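Local coordinates for penicillin binding protein 2X (Streptococcus thermophilus, PDB 5U47), which probably cross-links peptidoglycan strands as a septal transpeptidase of cell division, and binds penicillin, at residues G33-R38 / T174-S179; S151-R156 / L259-R264. The protein carries 1 engineered substitution. One frame throughout, in Å; residues are numbered along the deposited sequence.

Both contacts are buried, and their centres lie about 10 Å apart. Contact 1 stays within the N-terminal dimerisation domain, where strand 35-36 meets helix 175-179. Contact 2 crosses from that domain to the transpeptidase domain, where helix 151-154 lies against strand 258-264. The chemistry differs accordingly. Contact 1 has no hydrogen bond across its segments and is mostly apolar: one isoleucine against a leucine and a glutamate. Contact 2 combines a carboxylate-amide stack, a methyl beside a phenylalanine, and two waters. The helical segments also touch each other. L176 N lies 2.9 Å from F153 O, and T174 OG1 lies 2.8 Å from R156 N, both probable hydrogen bonds.

Contact 1: residues G33-R38 / T174-S179; sequences GTIYDR and TGLERS
Within the N-terminal dimerisation domain, the short strand 35-36 of a mixed sheet packs on helix 175-179. I35 is its side of the contact, facing L176 and E177. Its CG1 is anti to the carbonyl carbon (chi1 -62°), and the extended chi2 of 167° carries CD1 out to the helix. L176 is modelled in two conformers; in one of them its CD2 lies 3.6 Å from I35 CD1, an apolar contact.

The same I35 CD1 methyl sits over the face of the E177 carboxylate, almost directly above its CD at 3.7 Å. E177 OE1 and OE2 are therefore about equally far from I35 CD1, at 3.8 Å. E177 gets there by a bend at chi2 (-83°). Its charge is met by two arginines: OE2 forms a salt bridge with R142 and OE1 one with R32. These bonds should hold the carboxylate in place over the isoleucine. A44 and L184 also touch both I35 and E177, so the acid sits beside apolar groups. On the helix, S179 OG gives a hydrogen bond of 3.0 Å to G175 O, from above the carbonyl plane.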
ATOM      1  N   GLY A  33      14.958  -9.889  -4.415  1.00 25.11           N
ATOM      2  CA  GLY A  33      13.768 -10.365  -5.064  1.00 24.25           C
ATOM      3  C   GLY A  33      13.190  -9.336  -6.010  1.00 24.03           C
ATOM      4  O   GLY A  33      13.417  -8.137  -5.861  1.00 22.63           O
ATOM      5  N   THR A  34      12.470  -9.834  -7.005  1.00 23.99           N
ATOM      6  CA  THR A  34      11.824  -8.999  -7.991  1.00 24.01           C
ATOM      7  C   THR A  34      10.426  -8.687  -7.495  1.00 23.48           C
ATOM      8  O   THR A  34       9.789  -9.537  -6.875  1.00 23.92           O
ATOM      9  CB  THR A  34      11.751  -9.742  -9.336  1.00 24.31           C
ATOM     10  OG1 THR A  34      13.062  -9.894  -9.837  1.00 25.26           O
ATOM     11  CG2 THR A  34      10.925  -8.997 -10.370  1.00 24.64           C
ATOM     12  N   ILE A  35       9.961  -7.476  -7.789  1.00 22.84           N
ATOM     13  CA  ILE A  35       8.604  -7.047  -7.478  1.00 22.39           C
ATOM     14  C   ILE A  35       7.867  -7.036  -8.798  1.00 22.37           C
ATOM     15  O   ILE A  35       8.311  -6.368  -9.769  1.00 23.12           O
ATOM     16  CB  ILE A  35       8.559  -5.644  -6.838  1.00 22.30           C
ATOM     17  CG1 ILE A  35       9.327  -5.662  -5.513  1.00 22.66           C
ATOM     18  CG2 ILE A  35       7.109  -5.222  -6.588  1.00 22.26           C
ATOM     19  CD1 ILE A  35       9.612  -4.289  -4.938  1.00 23.07           C
ATOM     20  N   TYR A  36       6.760  -7.767  -8.834  1.00 21.58           N
ATOM     21  CA  TYR A  36       5.928  -7.912 -10.018  1.00 22.03           C
ATOM     22  C   TYR A  36       4.528  -7.345  -9.823  1.00 21.51           C
ATOM     23  O   TYR A  36       4.079  -7.099  -8.693  1.00 21.61           O
ATOM     24  CB  TYR A  36       5.732  -9.405 -10.322  1.00 22.69           C
ATOM     25  CG  TYR A  36       6.958 -10.208 -10.705  1.00 23.33           C
ATOM     26  CD1 TYR A  36       7.520 -10.101 -11.977  1.00 23.96           C
ATOM     27  CD2 TYR A  36       7.514 -11.126  -9.828  1.00 24.13           C
ATOM     28  CE1 TYR A  36       8.603 -10.868 -12.352  1.00 24.94           C
ATOM     29  CE2 TYR A  36       8.610 -11.893 -10.182  1.00 25.34           C
ATOM     30  CZ  TYR A  36       9.150 -11.759 -11.448  1.00 25.82           C
ATOM     31  OH  TYR A  36      10.231 -12.494 -11.798  1.00 27.26           O
ATOM     32  N   ASP A  37       3.818  -7.167 -10.921  1.00 21.27           N
ATOM     33  CA  ASP A  37       2.433  -6.859 -10.832  1.00 21.95           C
ATOM     34  C   ASP A  37       1.722  -8.243 -10.649  1.00 22.22           C
ATOM     35  O   ASP A  37       2.390  -9.290 -10.550  1.00 22.72           O
ATOM     36  CB  ASP A  37       1.923  -6.032 -12.033  1.00 22.44           C
ATOM     37  CG  ASP A  37       1.435  -6.888 -13.201  1.00 23.05           C
ATOM     38  OD1 ASP A  37       1.928  -8.007 -13.400  1.00 23.99           O
ATOM     39  OD2 ASP A  37       0.549  -6.403 -13.917  1.00 23.36           O
ATOM     40  N   ARG A  38       0.401  -8.249 -10.624  1.00 22.77           N
ATOM     41  CA  ARG A  38      -0.368  -9.478 -10.346  1.00 24.31           C
ATOM     42  C   ARG A  38      -0.209 -10.606 -11.379  1.00 26.76           C
ATOM     43  O   ARG A  38      -0.487 -11.764 -11.059  1.00 27.59           O
ATOM     44  CB  ARG A  38      -1.853  -9.136 -10.147  1.00 24.05           C
ATOM     45  CG  ARG A  38      -2.556  -8.672 -11.416  1.00 24.05           C
ATOM     46  CD  ARG A  38      -3.940  -8.135 -11.137  1.00 23.80           C
ATOM     47  NE  ARG A  38      -4.848  -9.165 -10.623  1.00 24.25           N
ATOM     48  CZ  ARG A  38      -5.218  -9.340  -9.351  1.00 24.45           C
ATOM     49  NH1 ARG A  38      -4.827  -8.513  -8.376  1.00 23.56           N
ATOM     50  NH2 ARG A  38      -6.062 -10.332  -9.059  1.00 24.85           N
ATOM     51  N   THR A 174      12.351   3.175   1.211  1.00 27.53           N
ATOM     52  CA  THR A 174      11.003   3.704   1.263  1.00 26.81           C
ATOM     53  C   THR A 174      10.000   2.747   0.689  1.00 24.98           C
ATOM     54  O   THR A 174      10.359   1.796  -0.025  1.00 24.18           O
ATOM     55  CB  THR A 174      10.881   4.987   0.409  1.00 27.21           C
ATOM     56  OG1 THR A 174      11.329   4.702  -0.928  1.00 27.85           O
ATOM     57  CG2 THR A 174      11.714   6.111   1.010  1.00 29.35           C
ATOM     58  N   GLY A 175       8.734   3.036   0.976  1.00 24.01           N
ATOM     59  CA  GLY A 175       7.603   2.296   0.416  1.00 23.07           C
ATOM     60  C   GLY A 175       7.632   0.796   0.570  1.00 22.84           C
ATOM     61  O   GLY A 175       8.070   0.269   1.627  1.00 22.63           O
ATOM     62  N   LEU A 176       7.188   0.089  -0.469  0.50 22.31           N
ATOM     63  CA  LEU A 176       7.134  -1.375  -0.439  0.50 21.89           C
ATOM     64  C   LEU A 176       8.522  -2.020  -0.352  0.50 22.28           C
ATOM     65  O   LEU A 176       8.681  -3.058   0.294  0.50 21.85           O
ATOM     66  CB  LEU A 176       6.356  -1.904  -1.641  0.50 21.42           C
ATOM     67  CG  LEU A 176       6.173  -3.416  -1.684  0.50 21.77           C
ATOM     68  CD1 LEU A 176       5.011  -3.804  -2.591  0.50 21.43           C
ATOM     69  CD2 LEU A 176       7.465  -4.102  -2.095  0.50 22.15           C
ATOM     70  N   GLU A 177       9.510  -1.405  -1.003  1.00 22.67           N
ATOM     71  CA  GLU A 177      10.908  -1.871  -0.932  1.00 23.44           C
ATOM     72  C   GLU A 177      11.372  -1.949   0.515  1.00 24.26           C
ATOM     73  O   GLU A 177      11.978  -2.964   0.936  1.00 25.72           O
ATOM     74  CB  GLU A 177      11.822  -0.935  -1.725  1.00 23.37           C
ATOM     75  CG  GLU A 177      11.657  -1.038  -3.234  1.00 22.60           C
ATOM     76  CD  GLU A 177      12.435  -2.189  -3.885  1.00 23.40           C
ATOM     77  OE1 GLU A 177      12.779  -3.195  -3.220  1.00 23.68           O
ATOM     78  OE2 GLU A 177      12.715  -2.073  -5.097  1.00 24.10           O
ATOM     79  N   ARG A 178      11.079  -0.906   1.291  0.50 25.43           N
ATOM     80  CA  ARG A 178      11.458  -0.902   2.705  0.50 26.66           C
ATOM     81  C   ARG A 178      10.557  -1.827   3.510  0.50 25.91           C
ATOM     82  O   ARG A 178      11.041  -2.613   4.315  0.50 25.04           O
ATOM     83  CB  ARG A 178      11.394   0.495   3.307  0.50 28.41           C
ATOM     84  CG  ARG A 178      11.897   0.527   4.748  0.50 30.67           C
ATOM     85  CD  ARG A 178      11.784   1.898   5.386  0.50 32.76           C
ATOM     86  NE  ARG A 178      12.446   1.933   6.687  0.50 35.63           N
ATOM     87  CZ  ARG A 178      12.570   3.021   7.433  0.50 37.83           C
ATOM     88  NH1 ARG A 178      12.067   4.172   7.010  0.50 37.88           N
ATOM     89  NH2 ARG A 178      13.199   2.957   8.602  0.50 39.43           N
ATOM     90  N   SER A 179       9.247  -1.748   3.278  1.00 24.99           N
ATOM     91  CA  SER A 179       8.297  -2.573   4.043  1.00 25.95           C
ATOM     92  C   SER A 179       8.532  -4.092   3.964  1.00 25.64           C
ATOM     93  O   SER A 179       8.455  -4.781   4.974  1.00 25.28           O
ATOM     94  CB  SER A 179       6.853  -2.215   3.672  1.00 25.95           C
ATOM     95  OG  SER A 179       6.592  -0.853   3.973  1.00 27.10           O
TER

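Contact 2: residues S151-R156 / L259-R264; sequences SEFLGR and LATTQR
E152 and Q263 join two parts of the fold: helix 151-154, in the dimerisation domain, and strand 258-264, at one edge of the five-stranded antiparallel sheet of the transpeptidase domain. Their flat ends stack. The carboxylate and amide planes are only 1° apart. E152 CG lies 3.6 Å from Q263 NE2, and E152 OE1 lies 3.7 Å from Q263 CG. Q263 starts with CG between backbone N and carbonyl carbon (chi1 75°), then runs extended to the helix. The polar ends have other partners: E152 OE2 bonds Y280 OH, E152 OE1 bonds T266 OG1, and the amide of Q263 finds its main polar partner in R285.

The apolar part is small. T261 CG2 lies 4.0 Å from F153 CG and approaches the ring obliquely, while T261 OG1 bonds T249 on the neighbouring strand.

Two waters bridge the segments. Water 1 lies 2.6 Å from E152 OE1 and accepts from Q263 N at 3.1 Å. Water 2 accepts from F153 N at 3.0 Å and makes a weak bond to T261 O.

Within the strand, R264 NH1 folds back to T262 OG1 and Q263 O, both at 2.9 Å. E231 and D235 form salt bridges with the same guanidinium.

Outside partners thus probably fix the orientation of both stacked groups, and the domains join here by stacking and water, without a direct hydrogen bond.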
ATOM      1  N   SER A 151       4.987   5.101  -8.077  1.00 19.94           N
ATOM      2  CA  SER A 151       6.320   5.333  -7.529  1.00 21.47           C
ATOM      3  C   SER A 151       6.383   5.379  -6.017  1.00 21.98           C
ATOM      4  O   SER A 151       7.207   4.677  -5.399  1.00 21.23           O
ATOM      5  CB  SER A 151       6.943   6.580  -8.161  1.00 21.78           C
ATOM      6  OG  SER A 151       7.172   6.347  -9.539  1.00 21.38           O
ATOM      7  N   GLU A 152       5.522   6.188  -5.413  1.00 21.76           N
ATOM      8  CA  GLU A 152       5.484   6.250  -3.955  1.00 23.35           C
ATOM      9  C   GLU A 152       5.110   4.892  -3.327  1.00 22.71           C
ATOM     10  O   GLU A 152       5.645   4.519  -2.291  1.00 24.81           O
ATOM     11  CB  GLU A 152       4.572   7.387  -3.465  1.00 22.47           C
ATOM     12  CG  GLU A 152       5.174   8.773  -3.697  1.00 22.72           C
ATOM     13  CD  GLU A 152       5.146   9.277  -5.137  1.00 23.39           C
ATOM     14  OE1 GLU A 152       4.505   8.662  -6.064  1.00 22.72           O
ATOM     15  OE2 GLU A 152       5.779  10.335  -5.339  1.00 24.96           O
ATOM     16  N   PHE A 153       4.216   4.155  -3.971  1.00 21.63           N
ATOM     17  CA  PHE A 153       3.856   2.825  -3.464  1.00 21.71           C
ATOM     18  C   PHE A 153       5.065   1.855  -3.460  1.00 21.37           C
ATOM     19  O   PHE A 153       5.350   1.195  -2.439  1.00 19.92           O
ATOM     20  CB  PHE A 153       2.715   2.274  -4.288  1.00 22.15           C
ATOM     21  CG  PHE A 153       2.441   0.818  -4.058  1.00 22.93           C
ATOM     22  CD1 PHE A 153       1.729   0.399  -2.942  1.00 23.71           C
ATOM     23  CD2 PHE A 153       2.885  -0.129  -4.970  1.00 23.07           C
ATOM     24  CE1 PHE A 153       1.467  -0.951  -2.745  1.00 25.20           C
ATOM     25  CE2 PHE A 153       2.614  -1.486  -4.786  1.00 24.28           C
ATOM     26  CZ  PHE A 153       1.906  -1.889  -3.670  1.00 25.30           C
ATOM     27  N   LEU A 154       5.766   1.788  -4.589  1.00 20.37           N
ATOM     28  CA  LEU A 154       6.920   0.891  -4.724  1.00 22.20           C
ATOM     29  C   LEU A 154       8.073   1.273  -3.825  1.00 21.30           C
ATOM     30  O   LEU A 154       8.698   0.418  -3.222  1.00 22.06           O
ATOM     31  CB  LEU A 154       7.418   0.855  -6.171  1.00 22.36           C
ATOM     32  CG  LEU A 154       6.486   0.244  -7.204  1.00 23.17           C
ATOM     33  CD1 LEU A 154       7.047   0.450  -8.601  1.00 24.35           C
ATOM     34  CD2 LEU A 154       6.262  -1.228  -6.917  1.00 24.23           C
ATOM     35  N   GLY A 155       8.351   2.563  -3.729  1.00 21.70           N
ATOM     36  CA  GLY A 155       9.492   3.007  -2.973  1.00 22.92           C
ATOM     37  C   GLY A 155      10.782   2.703  -3.720  1.00 23.50           C
ATOM     38  O   GLY A 155      10.772   2.349  -4.908  1.00 23.11           O
ATOM     39  N   ARG A 156      11.896   2.846  -3.005  1.00 25.29           N
ATOM     40  CA  ARG A 156      13.243   2.660  -3.562  1.00 25.77           C
ATOM     41  C   ARG A 156      14.123   1.776  -2.683  1.00 25.78           C
ATOM     42  O   ARG A 156      14.029   1.831  -1.455  1.00 24.03           O
ATOM     43  CB  ARG A 156      13.948   4.023  -3.668  1.00 27.23           C
ATOM     44  CG  ARG A 156      13.477   4.923  -4.810  1.00 28.20           C
ATOM     45  CD  ARG A 156      14.031   4.503  -6.166  1.00 29.35           C
ATOM     46  NE  ARG A 156      15.494   4.645  -6.183  1.00 34.07           N
ATOM     47  CZ  ARG A 156      16.278   4.547  -7.265  1.00 34.37           C
ATOM     48  NH1 ARG A 156      15.775   4.317  -8.472  1.00 32.90           N
ATOM     49  NH2 ARG A 156      17.592   4.694  -7.130  1.00 35.07           N
ATOM     50  N   LEU A 259      -5.775  -2.665  -6.934  1.00 18.29           N
ATOM     51  CA  LEU A 259      -5.480  -2.886  -8.352  1.00 19.19           C
ATOM     52  C   LEU A 259      -4.679  -1.766  -8.981  1.00 19.31           C
ATOM     53  O   LEU A 259      -3.972  -1.988  -9.958  1.00 18.36           O
ATOM     54  CB  LEU A 259      -6.770  -3.115  -9.121  1.00 21.83           C
ATOM     55  CG  LEU A 259      -7.608  -4.291  -8.608  1.00 22.64           C
ATOM     56  CD1 LEU A 259      -8.925  -4.430  -9.353  1.00 25.67           C
ATOM     57  CD2 LEU A 259      -6.817  -5.567  -8.723  1.00 24.54           C
ATOM     58  N   ALA A 260      -4.811  -0.561  -8.446  1.00 19.09           N
ATOM     59  CA  ALA A 260      -4.014   0.544  -8.910  1.00 18.99           C
ATOM     60  C   ALA A 260      -3.988   1.624  -7.857  1.00 20.11           C
ATOM     61  O   ALA A 260      -4.980   1.850  -7.165  1.00 21.24           O
ATOM     62  CB  ALA A 260      -4.559   1.086 -10.221  1.00 20.54           C
ATOM     63  N   THR A 261      -2.853   2.296  -7.706  1.00 20.54           N
ATOM     64  CA  THR A 261      -2.776   3.354  -6.706  1.00 21.35           C
ATOM     65  C   THR A 261      -1.721   4.361  -7.096  1.00 20.79           C
ATOM     66  O   THR A 261      -0.638   3.991  -7.522  1.00 21.07           O
ATOM     67  CB  THR A 261      -2.529   2.784  -5.287  1.00 21.61           C
ATOM     68  OG1 THR A 261      -2.649   3.830  -4.317  1.00 22.62           O
ATOM     69  CG2 THR A 261      -1.185   2.099  -5.160  1.00 22.14           C
ATOM     70  N   THR A 262      -2.044   5.636  -6.967  1.00 19.95           N
ATOM     71  CA  THR A 262      -1.088   6.659  -7.302  1.00 20.62           C
ATOM     72  C   THR A 262      -1.331   7.939  -6.518  1.00 21.21           C
ATOM     73  O   THR A 262      -2.408   8.146  -5.924  1.00 20.65           O
ATOM     74  CB  THR A 262      -1.083   6.946  -8.832  1.00 21.50           C
ATOM     75  OG1 THR A 262       0.175   7.535  -9.215  1.00 22.29           O
ATOM     76  CG2 THR A 262      -2.250   7.841  -9.230  1.00 22.28           C
ATOM     77  N   GLN A 263      -0.314   8.788  -6.504  1.00 20.37           N
ATOM     78  CA  GLN A 263      -0.430  10.082  -5.872  1.00 21.54           C
ATOM     79  C   GLN A 263       0.347  11.091  -6.662  1.00 21.89           C
ATOM     80  O   GLN A 263       1.198  10.724  -7.454  1.00 21.35           O
ATOM     81  CB  GLN A 263       0.071  10.056  -4.435  1.00 22.03           C
ATOM     82  CG  GLN A 263       1.576  10.016  -4.247  1.00 22.89           C
ATOM     83  CD  GLN A 263       1.932   9.927  -2.770  1.00 23.57           C
ATOM     84  OE1 GLN A 263       1.506   9.002  -2.073  1.00 22.82           O
ATOM     85  NE2 GLN A 263       2.692  10.889  -2.289  1.00 21.88           N
ATOM     86  N   ARG A 264       0.012  12.366  -6.445  1.00 22.92           N
ATOM     87  CA  ARG A 264       0.640  13.468  -7.094  1.00 23.06           C
ATOM     88  C   ARG A 264       0.953  14.500  -6.009  1.00 24.31           C
ATOM     89  O   ARG A 264       0.187  14.632  -5.068  1.00 22.94           O
ATOM     90  CB  ARG A 264      -0.275  14.064  -8.171  1.00 25.05           C
ATOM     91  CG  ARG A 264      -0.507  13.147  -9.383  1.00 24.27           C
ATOM     92  CD  ARG A 264       0.772  13.016 -10.195  1.00 24.36           C
ATOM     93  NE  ARG A 264       0.632  12.187 -11.393  1.00 25.03           N
ATOM     94  CZ  ARG A 264       0.650  10.847 -11.414  1.00 25.24           C
ATOM     95  NH1 ARG A 264       0.743  10.143 -10.297  1.00 24.86           N
ATOM     96  NH2 ARG A 264       0.535  10.196 -12.574  1.00 26.25           N
TER
HETATM   97  O   HOH W   1       2.395   7.522  -7.149  1.00 19.93           O
HETATM   98  O   HOH W   2       2.003   5.259  -5.690  1.00 21.14           O